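Protease (Helicobacter pylori, PDB 5EUF) probably acts as a zinc-dependent M16-family peptidase that cleaves the cytoplasmic domain of human junctional adhesion molecule A and so weakens the gastric epithelial barrier. Local coordinates at residues H8-L13 with Q18-P23; F151-V156 with T413-K418; L195-V200 with S366-L371. One frame throughout, in Å; residues are numbered along the deposited sequence.

Interaction 1. Residues H8-L13 with Q18-P23; sequences HESVTL and QVVSVP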
loop_
_atom_site.group_PDB
_atom_site.type_symbol
_atom_site.label_atom_id
_atom_site.label_comp_id
_atom_site.label_asym_id
_atom_site.label_seq_id
_atom_site.Cartn_x
_atom_site.Cartn_y
_atom_site.Cartn_z
ATOM N N HIS B 8 -11.139 -38.751 9.031
ATOM C CA HIS B 8 -12.209 -37.868 8.585
ATOM C C HIS B 8 -12.834 -38.353 7.283
ATOM O O HIS B 8 -12.286 -39.221 6.603
ATOM C CB HIS B 8 -11.679 -36.448 8.396
ATOM C CG HIS B 8 -10.792 -36.295 7.200
ATOM N ND1 HIS B 8 -9.482 -36.723 7.185
ATOM C CD2 HIS B 8 -11.030 -35.769 5.975
ATOM C CE1 HIS B 8 -8.950 -36.464 6.003
ATOM N NE2 HIS B 8 -9.869 -35.885 5.251
ATOM N N GLU B 9 -13.985 -37.786 6.941
ATOM C CA GLU B 9 -14.620 -38.060 5.657
ATOM C C GLU B 9 -15.022 -36.756 4.971
ATOM O O GLU B 9 -15.668 -35.900 5.574
ATOM C CB GLU B 9 -15.840 -38.969 5.833
ATOM C CG GLU B 9 -15.504 -40.370 6.324
ATOM C CD GLU B 9 -16.575 -41.385 5.970
ATOM O OE1 GLU B 9 -16.662 -42.423 6.658
ATOM O OE2 GLU B 9 -17.323 -41.148 4.996
ATOM N N SER B 10 -14.628 -36.610 3.711
ATOM C CA SER B 10 -14.920 -35.397 2.958
ATOM C C SER B 10 -15.910 -35.653 1.826
ATOM O O SER B 10 -15.878 -36.697 1.174
ATOM C CB SER B 10 -13.632 -34.796 2.391
ATOM O OG SER B 10 -13.907 -33.639 1.618
ATOM N N VAL B 11 -16.793 -34.684 1.606
ATOM C CA VAL B 11 -17.764 -34.740 0.524
ATOM C C VAL B 11 -17.942 -33.351 -0.079
ATOM O O VAL B 11 -18.155 -32.376 0.643
ATOM C CB VAL B 11 -19.133 -35.276 1.008
ATOM C CG1 VAL B 11 -20.231 -34.936 0.011
ATOM C CG2 VAL B 11 -19.068 -36.779 1.245
ATOM N N THR B 12 -17.833 -33.262 -1.401
ATOM C CA THR B 12 -18.081 -32.009 -2.101
ATOM C C THR B 12 -19.479 -32.018 -2.706
ATOM O O THR B 12 -19.869 -32.975 -3.374
ATOM C CB THR B 12 -17.043 -31.757 -3.206
ATOM O OG1 THR B 12 -15.733 -31.686 -2.627
ATOM C CG2 THR B 12 -17.343 -30.451 -3.930
ATOM N N LEU B 13 -20.230 -30.949 -2.461
ATOM C CA LEU B 13 -21.607 -30.846 -2.935
ATOM C C LEU B 13 -21.658 -30.340 -4.373
ATOM O O LEU B 13 -20.631 -29.975 -4.948
ATOM C CB LEU B 13 -22.417 -29.930 -2.016
ATOM C CG LEU B 13 -23.159 -30.581 -0.844
ATOM C CD1 LEU B 13 -22.356 -31.712 -0.210
ATOM C CD2 LEU B 13 -23.517 -29.533 0.201
ATOM N N GLN B 18 -17.573 -27.765 0.257
ATOM C CA GLN B 18 -16.905 -28.914 0.848
ATOM C C GLN B 18 -17.444 -29.187 2.247
ATOM O O GLN B 18 -17.609 -28.270 3.050
ATOM C CB GLN B 18 -15.392 -28.691 0.895
ATOM C CG GLN B 18 -14.610 -29.877 1.441
ATOM C CD GLN B 18 -13.111 -29.683 1.332
ATOM O OE1 GLN B 18 -12.635 -28.589 1.026
ATOM N NE2 GLN B 18 -12.359 -30.750 1.577
ATOM N N VAL B 19 -17.727 -30.455 2.532
ATOM C CA VAL B 19 -18.230 -30.845 3.841
ATOM C C VAL B 19 -17.278 -31.835 4.498
ATOM O O VAL B 19 -17.031 -32.916 3.964
ATOM C CB VAL B 19 -19.634 -31.476 3.754
ATOM C CG1 VAL B 19 -20.280 -31.523 5.131
ATOM C CG2 VAL B 19 -20.504 -30.695 2.789
ATOM N N VAL B 20 -16.744 -31.461 5.656
ATOM C CA VAL B 20 -15.786 -32.304 6.359
ATOM C C VAL B 20 -16.304 -32.718 7.733
ATOM O O VAL B 20 -16.599 -31.873 8.582
ATOM C CB VAL B 20 -14.428 -31.599 6.530
ATOM C CG1 VAL B 20 -13.445 -32.517 7.241
ATOM C CG2 VAL B 20 -13.880 -31.161 5.175
ATOM N N SER B 21 -16.410 -34.028 7.936
ATOM C CA SER B 21 -16.856 -34.588 9.204
ATOM C C SER B 21 -15.691 -35.241 9.940
ATOM O O SER B 21 -15.007 -36.105 9.391
ATOM C CB SER B 21 -17.977 -35.606 8.970
ATOM O OG SER B 21 -18.274 -36.324 10.154
ATOM N N VAL B 22 -15.460 -34.822 11.180
ATOM C CA VAL B 22 -14.390 -35.396 11.989
ATOM C C VAL B 22 -14.957 -35.984 13.280
ATOM O O VAL B 22 -14.985 -35.316 14.313
ATOM C CB VAL B 22 -13.308 -34.348 12.333
ATOM C CG1 VAL B 22 -12.066 -35.030 12.891
ATOM C CG2 VAL B 22 -12.952 -33.526 11.108
ATOM N N PRO B 23 -15.421 -37.241 13.218
ATOM C CA PRO B 23 -16.037 -37.902 14.373
ATOM C C PRO B 23 -15.071 -38.090 15.536
ATOM O O PRO B 23 -13.873 -38.283 15.325
ATOM C CB PRO B 23 -16.473 -39.260 13.812
ATOM C CG PRO B 23 -16.553 -39.063 12.343
ATOM C CD PRO B 23 -15.476 -38.082 12.011
#
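Glu9 and Val11 pair with Ser21 and Val19 in an antiparallel beta hairpin at the edge of the mixed sheet of the N-terminal half. The strand axes run at 164° to each other. Strand 9-12 is outermost in the chain, and strand 18-23 is bonded on its other edge to strand 192-198. Glu9 and Ser21 form one hydrogen-bonded pair: Glu9 N reaches Ser21 O at 3.1 Å, and Ser21 N returns to Glu9 O. Val11 and Val19 form the other. There Val19 N lies 2.7 Å from Val11 O, and Val11 N bonds to Val19 O. Ser10 and Val20 sit between them as a non-hydrogen-bonded pair. Ser10 CA packs against Val19 O at 3.4 Å in a CA-H...O contact.

One side-chain bond adds to the backbone ladder. Gln18 runs out fully extended, and its NE2 donates to Ser10 OG at 3.3 Å. The hydroxyl lies close to the amide plane, and the N-H points at it with an angle of 160°. A chi1 of 178° sets OG beside the Ser10 carbonyl carbon, on the Gln18 side. The Val11, Val19 and Ser21 side chains lie on the other face, under helix 202-213. Here Leu13 reaches back from the turn, and its CD1 meets Val19 CG2 at 3.7 Å, the two side chains crossing at a slant. Ser21 OG bonds to Ser202 OG of that helix. On the Val20 face, helix 365-376 packs on Val20 and Val22. This is a beta hairpin closing one edge of an M16-type alpha/beta sheet.

Interaction 2. Residues F151-V156 with T413-K418; sequences FNTAYV and TTVFLK
Thr413 meets Ala154 and Thr153 where the last turn of helix 142-154 lies on strand 412-418. Thr413 touches Ala154 with both branches. Its OG1 comes to 3.4 Å from Ala154 CB, and its CG2 rests 3.5 Å from Ala154 N. This methyl is anti to the backbone N of Thr413, while OG1 lies beside that N (chi1 -57°). Both branches of the fork therefore rest on the alanine, the methyl nearer its backbone N and the hydroxyl against its CA and CB. Thr413 CG2 also packs on the methyl of the preceding helix residue, with Thr153 CG2 at 3.7 Å. Two residues along the strand, on the same face, Val415 CG2 lies 3.9 Å from Thr153 OG1. These two side chains pass each other at a slant. No hydrogen bond joins the two segments.

The polar end of Thr153 turns back into its own helix, where OG1 bonds to Arg149 O. Phe150, earlier in the helix, packs on Thr413 and Val415, and Leu146 on Val415, while backbone bonds to strands 238-243 and 251-258 hold the strand from both edges. Ala154 O is bonded by Lys257 NZ at the point where the helix ends and Tyr155 leaves helical angles. This is helix-on-sheet packing, joining a helix of the N-terminal half to the C-terminal sheet of the M16 fold.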
loop_
_atom_site.group_PDB
_atom_site.type_symbol
_atom_site.label_atom_id
_atom_site.label_comp_id
_atom_site.label_asym_id
_atom_site.label_seq_id
_atom_site.Cartn_x
_atom_site.Cartn_y
_atom_site.Cartn_z
ATOM N N PHE B 151 3.154 -4.338 9.821
ATOM C CA PHE B 151 2.803 -4.916 8.531
ATOM C C PHE B 151 2.831 -3.867 7.421
ATOM O O PHE B 151 3.073 -4.195 6.260
ATOM C CB PHE B 151 1.436 -5.597 8.605
ATOM C CG PHE B 151 1.475 -6.953 9.251
ATOM C CD1 PHE B 151 1.841 -8.072 8.521
ATOM C CD2 PHE B 151 1.156 -7.110 10.591
ATOM C CE1 PHE B 151 1.884 -9.324 9.114
ATOM C CE2 PHE B 151 1.198 -8.361 11.191
ATOM C CZ PHE B 151 1.562 -9.468 10.451
ATOM N N ASN B 152 2.596 -2.608 7.780
ATOM C CA ASN B 152 2.770 -1.507 6.837
ATOM C C ASN B 152 4.212 -1.423 6.350
ATOM O O ASN B 152 4.473 -1.075 5.196
ATOM C CB ASN B 152 2.372 -0.170 7.469
ATOM C CG ASN B 152 0.893 -0.081 7.774
ATOM O OD1 ASN B 152 0.473 0.701 8.630
ATOM N ND2 ASN B 152 0.094 -0.880 7.077
ATOM N N THR B 153 5.143 -1.744 7.243
ATOM C CA THR B 153 6.566 -1.632 6.951
ATOM C C THR B 153 7.106 -2.888 6.273
ATOM O O THR B 153 7.809 -2.804 5.264
ATOM C CB THR B 153 7.378 -1.367 8.237
ATOM O OG1 THR B 153 6.763 -0.311 8.984
ATOM C CG2 THR B 153 8.810 -0.981 7.902
ATOM N N ALA B 154 6.771 -4.045 6.834
ATOM C CA ALA B 154 7.296 -5.322 6.362
ATOM C C ALA B 154 6.828 -5.651 4.948
ATOM O O ALA B 154 7.584 -6.206 4.150
ATOM C CB ALA B 154 6.901 -6.437 7.320
ATOM N N TYR B 155 5.576 -5.316 4.653
ATOM C CA TYR B 155 5.006 -5.544 3.328
ATOM C C TYR B 155 4.690 -4.216 2.650
ATOM O O TYR B 155 4.227 -3.271 3.292
ATOM C CB TYR B 155 3.740 -6.396 3.413
ATOM C CG TYR B 155 3.947 -7.804 3.930
ATOM C CD1 TYR B 155 4.283 -8.842 3.067
ATOM C CD2 TYR B 155 3.783 -8.101 5.277
ATOM C CE1 TYR B 155 4.459 -10.132 3.528
ATOM C CE2 TYR B 155 3.957 -9.392 5.750
ATOM C CZ TYR B 155 4.294 -10.401 4.870
ATOM O OH TYR B 155 4.469 -11.685 5.338
ATOM N N VAL B 156 4.932 -4.151 1.348
ATOM C CA VAL B 156 4.772 -2.909 0.603
ATOM C C VAL B 156 3.675 -3.036 -0.450
ATOM O O VAL B 156 2.942 -2.086 -0.724
ATOM C CB VAL B 156 6.096 -2.506 -0.077
ATOM C CG1 VAL B 156 5.923 -1.241 -0.898
ATOM C CG2 VAL B 156 7.187 -2.323 0.966
ATOM N N THR B 413 12.376 -6.654 9.645
ATOM C CA THR B 413 11.546 -5.466 9.745
ATOM C C THR B 413 11.434 -5.093 11.214
ATOM O O THR B 413 11.099 -5.931 12.047
ATOM C CB THR B 413 10.148 -5.690 9.151
ATOM O OG1 THR B 413 10.268 -6.101 7.781
ATOM C CG2 THR B 413 9.324 -4.413 9.235
ATOM N N THR B 414 11.730 -3.839 11.532
ATOM C CA THR B 414 11.770 -3.401 12.918
ATOM C C THR B 414 10.933 -2.148 13.141
ATOM O O THR B 414 11.118 -1.140 12.464
ATOM C CB THR B 414 13.214 -3.126 13.368
ATOM O OG1 THR B 414 14.005 -4.307 13.189
ATOM C CG2 THR B 414 13.246 -2.712 14.825
ATOM N N VAL B 415 10.010 -2.212 14.095
ATOM C CA VAL B 415 9.171 -1.062 14.413
ATOM C C VAL B 415 9.256 -0.710 15.894
ATOM O O VAL B 415 8.997 -1.550 16.755
ATOM C CB VAL B 415 7.699 -1.316 14.035
ATOM C CG1 VAL B 415 6.830 -0.139 14.449
ATOM C CG2 VAL B 415 7.577 -1.577 12.541
ATOM N N PHE B 416 9.623 0.537 16.180
ATOM C CA PHE B 416 9.741 1.016 17.555
ATOM C C PHE B 416 8.501 1.795 17.984
ATOM O O PHE B 416 7.948 2.577 17.208
ATOM C CB PHE B 416 10.981 1.899 17.711
ATOM C CG PHE B 416 12.276 1.188 17.443
ATOM C CD1 PHE B 416 12.540 -0.043 18.019
ATOM C CD2 PHE B 416 13.230 1.752 16.610
ATOM C CE1 PHE B 416 13.736 -0.696 17.772
ATOM C CE2 PHE B 416 14.426 1.105 16.359
ATOM C CZ PHE B 416 14.679 -0.120 16.941
ATOM N N LEU B 417 8.073 1.587 19.225
ATOM C CA LEU B 417 6.942 2.330 19.767
ATOM C C LEU B 417 7.386 3.233 20.914
ATOM O O LEU B 417 7.818 2.757 21.963
ATOM C CB LEU B 417 5.846 1.376 20.233
ATOM C CG LEU B 417 4.490 2.029 20.497
ATOM C CD1 LEU B 417 4.025 2.789 19.269
ATOM C CD2 LEU B 417 3.468 0.983 20.899
ATOM N N LYS B 418 7.278 4.539 20.699
ATOM C CA LYS B 418 7.746 5.537 21.654
ATOM C C LYS B 418 6.668 6.598 21.882
ATOM O O LYS B 418 5.685 6.643 21.143
ATOM C CB LYS B 418 9.037 6.182 21.140
ATOM C CG LYS B 418 10.187 5.221 20.944
ATOM C CD LYS B 418 11.409 5.949 20.412
ATOM C CE LYS B 418 12.611 5.026 20.353
ATOM N NZ LYS B 418 13.839 5.743 19.910
#

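Interaction 3. Residues L195-V200 with S366-L371; sequences LVVGDV and SDVAGL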
loop_
_atom_site.group_PDB
_atom_site.type_symbol
_atom_site.label_atom_id
_atom_site.label_comp_id
_atom_site.label_asym_id
_atom_site.label_seq_id
_atom_site.Cartn_x
_atom_site.Cartn_y
_atom_site.Cartn_z
ATOM N N LEU B 195 -17.484 -27.600 8.319
ATOM C CA LEU B 195 -16.714 -28.557 9.101
ATOM C C LEU B 195 -17.435 -28.910 10.394
ATOM O O LEU B 195 -17.831 -28.025 11.150
ATOM C CB LEU B 195 -15.326 -27.989 9.405
ATOM C CG LEU B 195 -14.423 -28.730 10.392
ATOM C CD1 LEU B 195 -13.955 -30.054 9.817
ATOM C CD2 LEU B 195 -13.236 -27.862 10.781
ATOM N N VAL B 196 -17.611 -30.205 10.644
ATOM C CA VAL B 196 -18.262 -30.665 11.869
ATOM C C VAL B 196 -17.370 -31.641 12.632
ATOM O O VAL B 196 -17.001 -32.699 12.119
ATOM C CB VAL B 196 -19.619 -31.337 11.574
ATOM C CG1 VAL B 196 -20.230 -31.876 12.859
ATOM C CG2 VAL B 196 -20.568 -30.355 10.893
ATOM N N VAL B 197 -17.025 -31.272 13.862
ATOM C CA VAL B 197 -16.126 -32.071 14.689
ATOM C C VAL B 197 -16.777 -32.395 16.033
ATOM O O VAL B 197 -17.399 -31.530 16.652
ATOM C CB VAL B 197 -14.783 -31.337 14.933
ATOM C CG1 VAL B 197 -13.845 -32.187 15.776
ATOM C CG2 VAL B 197 -14.124 -30.967 13.612
ATOM N N GLY B 198 -16.640 -33.640 16.479
ATOM C CA GLY B 198 -17.168 -34.039 17.770
ATOM C C GLY B 198 -17.785 -35.423 17.769
ATOM O O GLY B 198 -17.371 -36.300 17.012
ATOM N N ASP B 199 -18.780 -35.618 18.629
ATOM C CA ASP B 199 -19.470 -36.898 18.730
ATOM C C ASP B 199 -20.721 -36.898 17.855
ATOM O O ASP B 199 -21.820 -36.589 18.322
ATOM C CB ASP B 199 -19.835 -37.196 20.189
ATOM C CG ASP B 199 -20.457 -38.571 20.368
ATOM O OD1 ASP B 199 -20.000 -39.528 19.707
ATOM O OD2 ASP B 199 -21.404 -38.692 21.174
ATOM N N VAL B 200 -20.545 -37.242 16.582
ATOM C CA VAL B 200 -21.650 -37.259 15.629
ATOM C C VAL B 200 -21.314 -38.137 14.421
ATOM O O VAL B 200 -20.160 -38.212 13.996
ATOM C CB VAL B 200 -22.009 -35.822 15.159
ATOM C CG1 VAL B 200 -20.836 -35.178 14.426
ATOM C CG2 VAL B 200 -23.260 -35.829 14.291
ATOM N N SER B 366 -13.168 -28.504 19.936
ATOM C CA SER B 366 -12.815 -27.125 19.606
ATOM C C SER B 366 -11.379 -27.028 19.110
ATOM O O SER B 366 -11.082 -26.282 18.176
ATOM C CB SER B 366 -13.003 -26.212 20.818
ATOM O OG SER B 366 -14.314 -26.323 21.343
ATOM N N ASP B 367 -10.491 -27.782 19.750
ATOM C CA ASP B 367 -9.080 -27.774 19.391
ATOM C C ASP B 367 -8.856 -28.460 18.050
ATOM O O ASP B 367 -8.113 -27.962 17.204
ATOM C CB ASP B 367 -8.245 -28.448 20.482
ATOM C CG ASP B 367 -8.240 -27.664 21.783
ATOM O OD1 ASP B 367 -8.303 -26.418 21.730
ATOM O OD2 ASP B 367 -8.169 -28.295 22.860
ATOM N N VAL B 368 -9.509 -29.604 17.863
ATOM C CA VAL B 368 -9.379 -30.371 16.628
ATOM C C VAL B 368 -9.904 -29.580 15.434
ATOM O O VAL B 368 -9.297 -29.577 14.360
ATOM C CB VAL B 368 -10.126 -31.715 16.722
ATOM C CG1 VAL B 368 -10.045 -32.468 15.404
ATOM C CG2 VAL B 368 -9.551 -32.556 17.846
ATOM N N ALA B 369 -11.030 -28.901 15.632
ATOM C CA ALA B 369 -11.617 -28.073 14.587
ATOM C C ALA B 369 -10.645 -26.977 14.159
ATOM O O ALA B 369 -10.413 -26.776 12.968
ATOM C CB ALA B 369 -12.927 -27.468 15.061
ATOM N N GLY B 370 -10.076 -26.283 15.139
ATOM C CA GLY B 370 -9.118 -25.223 14.882
ATOM C C GLY B 370 -7.917 -25.686 14.077
ATOM O O GLY B 370 -7.385 -24.939 13.257
ATOM N N LEU B 371 -7.488 -26.923 14.311
ATOM C CA LEU B 371 -6.381 -27.493 13.554
ATOM C C LEU B 371 -6.782 -27.726 12.102
ATOM O O LEU B 371 -6.113 -27.256 11.181
ATOM C CB LEU B 371 -5.909 -28.805 14.184
ATOM C CG LEU B 371 -5.274 -28.709 15.572
ATOM C CD1 LEU B 371 -4.849 -30.084 16.062
ATOM C CD2 LEU B 371 -4.091 -27.754 15.558
#
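Val197, Ala369 and Leu195 carry most of this buried contact between strand 192-198 and helix 365-376. Val197 spreads its two methyls under the helix. CG1, anti to the backbone N (chi1 -179°), meets Val368 CG1 at 3.8 Å, and these two valines slant across each other. CG2, the other branch, lies 4.0 Å from Ala369 CB. One valine therefore touches two successive helix residues.

Ala369 presents little more than a methyl, and its CA comes to 6.0 Å from the CA of Val197. The helix and strand axes approach to 7.8 Å and run at 147°, so strand and helix run roughly antiparallel. This is the alpha/beta packing of the M16 fold, in which helices lie on the faces of a mixed sheet. The same alanine also touches Glu32 and Asp34 of strand 30-37, the next strand of that sheet.

Leu195, two residues back on the same face, completes the row. Its CD2 reaches Ala369 O at 3.7 Å and the methyl CB of the same residue at 4.3 Å. Further along the helix, Phe372 and Leu376 also pack on Leu195. Val22 of strand 18-23 fills in beside Val197 and Val368.

How the interactions relate
Interactions 1 and 3 share one sheet, because strands 18-23 and 192-198 are neighbours in it. Their centres are 11 Å apart. Val22 N lies 2.8 Å from Val196 O, and Val20 O lies 2.8 Å from Val196 N, both probable hydrogen bonds. Helix 365-376 packs on strands of both contacts. Interaction 2 stands apart, on the opposite side of the chain's centre and on the other sheet. Its centre is 40 Å from that of interaction 1 and 36 Å from that of interaction 3. Interaction 3 is nested in the long loop that interaction 2 closes. All three lie away from the zinc site with His53 and Glu133.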